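Side-chain contacts in anopheles Plasmodium-responsive Leucine-rich repeat protein 1B (Anopheles gambiae, PDB 4XGO), which probably works in mosquito responses to Plasmodium together with the leucine-rich repeat protein LRIM1, this chain being its leucine-rich repeat domain: residues L28-L33 and N41-A46; N308-L313 and H337-K342. All coordinates share one frame; numbering follows the deposited sequence.

Contact 1 of 2, residues L28-L33 and N41-A46; sequences LNLNGL and NAFAYA
Leu28 within the short strand 27-29, and Leu30 just past its end, face Phe43 across backbones that stay well apart, Leu28 CA lying 9.5 Å from Ala46 CA at the nearest pairing. The interval is bridged by apolar side chains alone. One edge of the Phe43 ring does the touching: its CE1 lies 4.0 Å from Leu28 CD2, and the same CE1 is 4.2 Å from Leu30 CD1. Both methyls come in near the plane of the ring, at its edge. Leu28 reaches there because its CG stands anti to the backbone N (chi1 176°), while the Phe43 side chain sets out to one side, and only its far end comes near the leucines. Two overlapping type I turns, 41-44 and 43-46, carry the phenylalanine. Leu28 and Leu30 fit the inward leucines of the LxL pattern of a leucine-rich repeat, and Phe43 the phenylalanine of its convex side, so the pairing spans the inside of one coil. On the way out of the strand, Asn29 OD1 accepts from Asn31 N at 2.9 Å, an Asx turn. Strand 27-29 is the outermost of the parallel series within this chain; strand 51-53 runs beside it, and Leu52 from that next strand packs on Leu28 and Phe43 alike, while Leu19 of the second subunit covers Leu28.

Contact 2 of 2, residues N308-L313 and H337-K342; sequences NSLRAL and HGLCCK
Leu310 of helix 307-316 packs on Leu339 and Cys341 of strand 339-342 inside the disulfide-bonded cap that closes the C-terminal end of the leucine-rich repeat solenoid. One methyl carries most of the contact. Leu310 CD2 sits 3.8 Å from Cys341 CB and 3.9 Å from Leu339 CB, entering between two residues two positions apart, on the same face of the strand, that both start toward the helix. The sulfur lies close as well, Cys341 SG being 4.1 Å from Leu310 CD2. The second methyl of the leucine, Leu310 CD1, meets Leu339 CD1 at 4.2 Å, and the two leucine side chains cross at about a right angle. The torsion that places CG anti to the backbone N of Leu310 (chi1 -175°) sends the branch out from the helix to the strand. Helix and strand run in largely opposed directions, at 136°, with their axes 8.7 Å apart at closest approach. A short helix and the chain after it, with two disulfides in the unit, form the familiar C-terminal cap of many extracellular leucine-rich repeat proteins. Here one bridge, Cys341 to Cys307, ties the strand to the start of the helix, and the other joins Cys340, turned to the other side of the strand, to Cys329. Toward solvent the chemistry becomes polar: Arg311 NH2 donates to Asn308 OD1 at 2.9 Å with an N-H...O angle of 148°, arriving from above the carbonyl plane. The same guanidinium also forms salt bridges, through NH1 to Glu336 and through NH2 to Glu343, three bonds that limit its rotation beside the buried leucine. Trp305, from strand 305-306, touches both Leu310 and Cys341.

Contacts 1 and 2 lie on opposite sides of the chain's centre, their centres about 66 Å apart, and share no helix or strand. Both are buried and apolar where the segments touch, yet they use different means. In 28-33 with 41-46, an aromatic edge meets two leucine methyls inside what fits a repeat coil, and the strand belongs to the regular parallel series. In 308-313 with 337-342, a helix packs on a strand of a separate small sheet, and covalent sulfur links add to the leucine packing. Their surroundings diverge too: the second subunit lies against contact 1, whereas no other chain of the assembly touches contact 2, which is bordered by charged side chains.

Contact 1 of 2, residues L28-L33 and N41-A46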
ATOM      1  N   LEU A  28       1.757  15.428 -20.731  1.00 15.80           N
ATOM      2  CA  LEU A  28       0.654  15.892 -19.919  1.00 15.50           C
ATOM      3  C   LEU A  28       0.629  15.097 -18.635  1.00 14.98           C
ATOM      4  O   LEU A  28       0.400  13.888 -18.650  1.00 14.40           O
ATOM      5  CB  LEU A  28      -0.680  15.781 -20.679  1.00 16.00           C
ATOM      6  CG  LEU A  28      -1.926  16.155 -19.870  1.00 16.54           C
ATOM      7  CD1 LEU A  28      -1.838  17.598 -19.396  1.00 17.41           C
ATOM      8  CD2 LEU A  28      -3.213  15.935 -20.641  1.00 17.03           C
ATOM      9  N   ASN A  29       0.847  15.782 -17.526  1.00 14.48           N
ATOM     10  CA  ASN A  29       0.806  15.141 -16.224  1.00 13.94           C
ATOM     11  C   ASN A  29      -0.532  15.367 -15.508  1.00 13.97           C
ATOM     12  O   ASN A  29      -0.795  16.442 -14.955  1.00 14.08           O
ATOM     13  CB  ASN A  29       1.977  15.585 -15.353  1.00 13.99           C
ATOM     14  CG  ASN A  29       2.051  14.793 -14.058  1.00 13.59           C
ATOM     15  OD1 ASN A  29       1.373  13.777 -13.916  1.00 12.88           O
ATOM     16  ND2 ASN A  29       2.890  15.230 -13.124  1.00 13.68           N
ATOM     17  N   LEU A  30      -1.381  14.332 -15.540  1.00 13.58           N
ATOM     18  CA  LEU A  30      -2.629  14.316 -14.818  1.00 13.70           C
ATOM     19  C   LEU A  30      -2.545  13.357 -13.647  1.00 13.30           C
ATOM     20  O   LEU A  30      -3.568  12.913 -13.109  1.00 13.52           O
ATOM     21  CB  LEU A  30      -3.765  13.904 -15.746  1.00 14.11           C
ATOM     22  CG  LEU A  30      -3.979  14.767 -16.978  1.00 14.64           C
ATOM     23  CD1 LEU A  30      -5.134  14.204 -17.816  1.00 14.82           C
ATOM     24  CD2 LEU A  30      -4.217  16.218 -16.596  1.00 15.38           C
ATOM     25  N   ASN A  31      -1.329  13.038 -13.215  1.00 12.73           N
ATOM     26  CA  ASN A  31      -1.189  12.138 -12.067  1.00 12.44           C
ATOM     27  C   ASN A  31      -1.775  12.774 -10.813  1.00 12.87           C
ATOM     28  O   ASN A  31      -1.576  13.975 -10.578  1.00 12.82           O
ATOM     29  CB  ASN A  31       0.279  11.885 -11.759  1.00 12.10           C
ATOM     30  CG  ASN A  31       0.979  11.065 -12.821  1.00 11.90           C
ATOM     31  OD1 ASN A  31       0.357  10.451 -13.694  1.00 11.49           O
ATOM     32  ND2 ASN A  31       2.298  11.070 -12.756  1.00 11.94           N
ATOM     33  N   GLY A  32      -2.425  11.971  -9.985  1.00 13.03           N
ATOM     34  CA  GLY A  32      -2.764  12.367  -8.626  1.00 13.99           C
ATOM     35  C   GLY A  32      -3.812  13.470  -8.528  1.00 15.26           C
ATOM     36  O   GLY A  32      -3.816  14.225  -7.556  1.00 15.53           O
ATOM     37  N   LEU A  33      -4.699  13.561  -9.529  1.00 16.14           N
ATOM     38  CA  LEU A  33      -5.720  14.636  -9.547  1.00 17.48           C
ATOM     39  C   LEU A  33      -7.128  14.155  -9.173  1.00 19.34           C
ATOM     40  O   LEU A  33      -8.096  14.890  -9.373  1.00 19.85           O
ATOM     41  CB  LEU A  33      -5.727  15.357 -10.891  1.00 17.14           C
ATOM     42  CG  LEU A  33      -4.419  16.021 -11.315  1.00 16.85           C
ATOM     43  CD1 LEU A  33      -4.520  16.663 -12.689  1.00 16.85           C
ATOM     44  CD2 LEU A  33      -3.941  17.050 -10.275  1.00 17.23           C
ATOM     45  N   ASN A  41     -14.452  12.275 -25.319  1.00 24.20           N
ATOM     46  CA  ASN A  41     -13.813  13.381 -26.034  1.00 24.23           C
ATOM     47  C   ASN A  41     -12.870  14.229 -25.177  1.00 23.22           C
ATOM     48  O   ASN A  41     -12.530  15.346 -25.557  1.00 23.01           O
ATOM     49  CB  ASN A  41     -14.875  14.291 -26.704  1.00 25.90           C
ATOM     50  CG  ASN A  41     -15.702  15.077 -25.701  1.00 27.39           C
ATOM     51  OD1 ASN A  41     -15.643  14.821 -24.501  1.00 29.11           O
ATOM     52  ND2 ASN A  41     -16.516  16.022 -26.196  1.00 28.95           N
ATOM     53  N   ALA A  42     -12.415  13.698 -24.042  1.00 22.31           N
ATOM     54  CA  ALA A  42     -11.615  14.499 -23.108  1.00 21.97           C
ATOM     55  C   ALA A  42     -10.413  15.157 -23.769  1.00 21.37           C
ATOM     56  O   ALA A  42     -10.053  16.288 -23.416  1.00 21.12           O
ATOM     57  CB  ALA A  42     -11.164  13.638 -21.937  1.00 21.65           C
ATOM     58  N   PHE A  43      -9.777  14.449 -24.704  1.00 21.16           N
ATOM     59  CA  PHE A  43      -8.579  14.945 -25.377  1.00 21.50           C
ATOM     60  C   PHE A  43      -8.790  15.546 -26.775  1.00 22.78           C
ATOM     61  O   PHE A  43      -7.831  15.715 -27.542  1.00 22.58           O
ATOM     62  CB  PHE A  43      -7.514  13.845 -25.428  1.00 20.92           C
ATOM     63  CG  PHE A  43      -7.165  13.297 -24.066  1.00 20.11           C
ATOM     64  CD1 PHE A  43      -6.509  14.085 -23.147  1.00 20.21           C
ATOM     65  CD2 PHE A  43      -7.537  12.013 -23.700  1.00 20.39           C
ATOM     66  CE1 PHE A  43      -6.195  13.602 -21.881  1.00 19.97           C
ATOM     67  CE2 PHE A  43      -7.223  11.517 -22.442  1.00 20.07           C
ATOM     68  CZ  PHE A  43      -6.559  12.315 -21.533  1.00 19.50           C
ATOM     69  N   ALA A  44     -10.022  15.951 -27.059  1.00 24.47           N
ATOM     70  CA  ALA A  44     -10.398  16.486 -28.378  1.00 26.16           C
ATOM     71  C   ALA A  44      -9.587  17.709 -28.845  1.00 28.09           C
ATOM     72  O   ALA A  44      -9.414  17.921 -30.054  1.00 29.93           O
ATOM     73  CB  ALA A  44     -11.879  16.824 -28.364  1.00 26.59           C
ATOM     74  N   TYR A  45      -9.138  18.521 -27.895  1.00 28.39           N
ATOM     75  CA  TYR A  45      -8.360  19.728 -28.164  1.00 30.19           C
ATOM     76  C   TYR A  45      -6.899  19.610 -27.733  1.00 29.11           C
ATOM     77  O   TYR A  45      -6.219  20.627 -27.497  1.00 29.02           O
ATOM     78  CB  TYR A  45      -9.026  20.906 -27.451  1.00 32.50           C
ATOM     79  CG  TYR A  45     -10.463  21.075 -27.881  1.00 35.31           C
ATOM     80  CD1 TYR A  45     -10.776  21.729 -29.071  1.00 37.69           C
ATOM     81  CD2 TYR A  45     -11.506  20.556 -27.119  1.00 37.21           C
ATOM     82  CE1 TYR A  45     -12.086  21.878 -29.481  1.00 39.79           C
ATOM     83  CE2 TYR A  45     -12.823  20.698 -27.521  1.00 40.09           C
ATOM     84  CZ  TYR A  45     -13.108  21.361 -28.701  1.00 40.88           C
ATOM     85  OH  TYR A  45     -14.416  21.510 -29.113  1.00 43.18           O
ATOM     86  N   ALA A  46      -6.409  18.373 -27.640  1.00 27.35           N
ATOM     87  CA  ALA A  46      -5.066  18.104 -27.139  1.00 27.03           C
ATOM     88  C   ALA A  46      -4.376  17.037 -27.980  1.00 26.58           C
ATOM     89  O   ALA A  46      -3.812  16.074 -27.447  1.00 25.32           O
ATOM     90  CB  ALA A  46      -5.137  17.671 -25.680  1.00 26.88           C
TER

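Contact 2 of 2, residues N308-L313 and H337-K342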
ATOM      1  N   ASN A 308      34.038 -35.882   8.836  1.00 26.53           N
ATOM      2  CA  ASN A 308      35.160 -36.124   7.919  1.00 28.23           C
ATOM      3  C   ASN A 308      34.958 -35.402   6.579  1.00 27.01           C
ATOM      4  O   ASN A 308      35.879 -34.786   6.051  1.00 28.01           O
ATOM      5  CB  ASN A 308      35.374 -37.628   7.719  1.00 30.17           C
ATOM      6  CG  ASN A 308      35.971 -38.295   8.948  1.00 32.37           C
ATOM      7  OD1 ASN A 308      36.747 -37.673   9.685  1.00 36.35           O
ATOM      8  ND2 ASN A 308      35.600 -39.552   9.193  1.00 33.61           N
ATOM      9  N   SER A 309      33.735 -35.427   6.065  1.00 25.42           N
ATOM     10  CA  SER A 309      33.427 -34.724   4.817  1.00 24.51           C
ATOM     11  C   SER A 309      33.516 -33.214   4.985  1.00 24.26           C
ATOM     12  O   SER A 309      34.088 -32.503   4.153  1.00 25.00           O
ATOM     13  CB  SER A 309      32.014 -35.087   4.351  1.00 23.67           C
ATOM     14  OG  SER A 309      31.774 -34.589   3.046  1.00 22.54           O
ATOM     15  N   LEU A 310      32.911 -32.712   6.054  1.00 24.07           N
ATOM     16  CA  LEU A 310      32.967 -31.291   6.365  1.00 24.74           C
ATOM     17  C   LEU A 310      34.410 -30.815   6.549  1.00 26.83           C
ATOM     18  O   LEU A 310      34.799 -29.781   6.002  1.00 27.27           O
ATOM     19  CB  LEU A 310      32.162 -31.021   7.639  1.00 24.23           C
ATOM     20  CG  LEU A 310      31.978 -29.578   8.085  1.00 23.89           C
ATOM     21  CD1 LEU A 310      31.221 -28.792   7.032  1.00 23.83           C
ATOM     22  CD2 LEU A 310      31.224 -29.569   9.401  1.00 24.11           C
ATOM     23  N   ARG A 311      35.194 -31.570   7.309  1.00 29.47           N
ATOM     24  CA  ARG A 311      36.610 -31.231   7.521  1.00 32.10           C
ATOM     25  C   ARG A 311      37.416 -31.273   6.226  1.00 34.17           C
ATOM     26  O   ARG A 311      38.284 -30.427   6.015  1.00 35.24           O
ATOM     27  CB  ARG A 311      37.249 -32.153   8.547  1.00 32.96           C
ATOM     28  CG  ARG A 311      36.886 -31.799   9.976  1.00 33.27           C
ATOM     29  CD  ARG A 311      37.789 -32.526  10.951  1.00 33.40           C
ATOM     30  NE  ARG A 311      37.517 -33.956  11.008  1.00 33.83           N
ATOM     31  CZ  ARG A 311      36.837 -34.567  11.972  1.00 33.97           C
ATOM     32  NH1 ARG A 311      36.325 -33.883  12.993  1.00 34.87           N
ATOM     33  NH2 ARG A 311      36.664 -35.879  11.915  1.00 34.81           N
ATOM     34  N   ALA A 312      37.121 -32.247   5.364  1.00 35.14           N
ATOM     35  CA  ALA A 312      37.723 -32.300   4.026  1.00 36.65           C
ATOM     36  C   ALA A 312      37.348 -31.081   3.194  1.00 36.51           C
ATOM     37  O   ALA A 312      38.131 -30.620   2.368  1.00 38.70           O
ATOM     38  CB  ALA A 312      37.314 -33.576   3.305  1.00 36.29           C
ATOM     39  N   LEU A 313      36.139 -30.569   3.405  1.00 37.51           N
ATOM     40  CA  LEU A 313      35.659 -29.372   2.717  1.00 38.82           C
ATOM     41  C   LEU A 313      36.446 -28.120   3.122  1.00 40.79           C
ATOM     42  O   LEU A 313      36.783 -27.292   2.268  1.00 41.50           O
ATOM     43  CB  LEU A 313      34.165 -29.169   3.011  1.00 39.22           C
ATOM     44  CG  LEU A 313      33.260 -28.590   1.936  1.00 39.52           C
ATOM     45  CD1 LEU A 313      33.324 -29.407   0.654  1.00 40.00           C
ATOM     46  CD2 LEU A 313      31.834 -28.547   2.461  1.00 38.34           C
ATOM     47  N   HIS A 337      34.474 -25.838  13.291  1.00 23.37           N
ATOM     48  CA  HIS A 337      34.518 -24.508  12.667  1.00 24.38           C
ATOM     49  C   HIS A 337      33.141 -23.850  12.568  1.00 21.74           C
ATOM     50  O   HIS A 337      32.765 -23.284  11.531  1.00 21.15           O
ATOM     51  CB  HIS A 337      35.196 -24.562  11.296  1.00 27.81           C
ATOM     52  CG  HIS A 337      36.647 -24.930  11.364  1.00 31.67           C
ATOM     53  ND1 HIS A 337      37.104 -26.203  11.103  1.00 35.69           N
ATOM     54  CD2 HIS A 337      37.738 -24.198  11.685  1.00 35.50           C
ATOM     55  CE1 HIS A 337      38.418 -26.239  11.254  1.00 37.00           C
ATOM     56  NE2 HIS A 337      38.828 -25.034  11.607  1.00 37.40           N
ATOM     57  N   GLY A 338      32.389 -23.933  13.657  1.00 19.59           N
ATOM     58  CA  GLY A 338      31.095 -23.296  13.733  1.00 18.40           C
ATOM     59  C   GLY A 338      29.927 -24.031  13.089  1.00 17.09           C
ATOM     60  O   GLY A 338      28.814 -23.509  13.085  1.00 16.62           O
ATOM     61  N   LEU A 339      30.170 -25.229  12.564  1.00 16.57           N
ATOM     62  CA  LEU A 339      29.124 -26.004  11.860  1.00 16.48           C
ATOM     63  C   LEU A 339      28.946 -27.382  12.490  1.00 16.12           C
ATOM     64  O   LEU A 339      29.927 -28.056  12.813  1.00 17.12           O
ATOM     65  CB  LEU A 339      29.500 -26.155  10.385  1.00 16.37           C
ATOM     66  CG  LEU A 339      29.424 -24.854   9.586  1.00 16.57           C
ATOM     67  CD1 LEU A 339      30.341 -24.929   8.371  1.00 17.22           C
ATOM     68  CD2 LEU A 339      27.995 -24.534   9.168  1.00 16.08           C
ATOM     69  N   CYS A 340      27.699 -27.826  12.643  1.00 16.31           N
ATOM     70  CA  CYS A 340      27.426 -29.093  13.325  1.00 16.65           C
ATOM     71  C   CYS A 340      27.812 -30.289  12.473  1.00 16.85           C
ATOM     72  O   CYS A 340      27.533 -30.317  11.272  1.00 16.11           O
ATOM     73  CB  CYS A 340      25.946 -29.235  13.664  1.00 17.29           C
ATOM     74  SG  CYS A 340      25.403 -27.974  14.815  1.00 18.67           S
ATOM     75  N   CYS A 341      28.426 -31.285  13.092  1.00 17.48           N
ATOM     76  CA  CYS A 341      28.697 -32.521  12.393  1.00 18.90           C
ATOM     77  C   CYS A 341      28.800 -33.680  13.361  1.00 19.48           C
ATOM     78  O   CYS A 341      29.083 -33.499  14.550  1.00 18.88           O
ATOM     79  CB  CYS A 341      29.975 -32.403  11.547  1.00 20.22           C
ATOM     80  SG  CYS A 341      31.505 -32.273  12.528  1.00 22.32           S
ATOM     81  N   LYS A 342      28.579 -34.876  12.827  1.00 20.72           N
ATOM     82  CA  LYS A 342      28.629 -36.111  13.607  1.00 23.12           C
ATOM     83  C   LYS A 342      29.818 -36.931  13.163  1.00 25.18           C
ATOM     84  O   LYS A 342      30.063 -37.083  11.969  1.00 24.23           O
ATOM     85  CB  LYS A 342      27.338 -36.890  13.389  1.00 24.54           C
ATOM     86  CG  LYS A 342      27.220 -38.199  14.159  1.00 27.08           C
ATOM     87  CD  LYS A 342      25.902 -38.860  13.825  1.00 29.55           C
ATOM     88  CE  LYS A 342      25.689 -40.140  14.616  1.00 32.46           C
ATOM     89  NZ  LYS A 342      24.617 -40.945  13.955  1.00 34.48           N
TER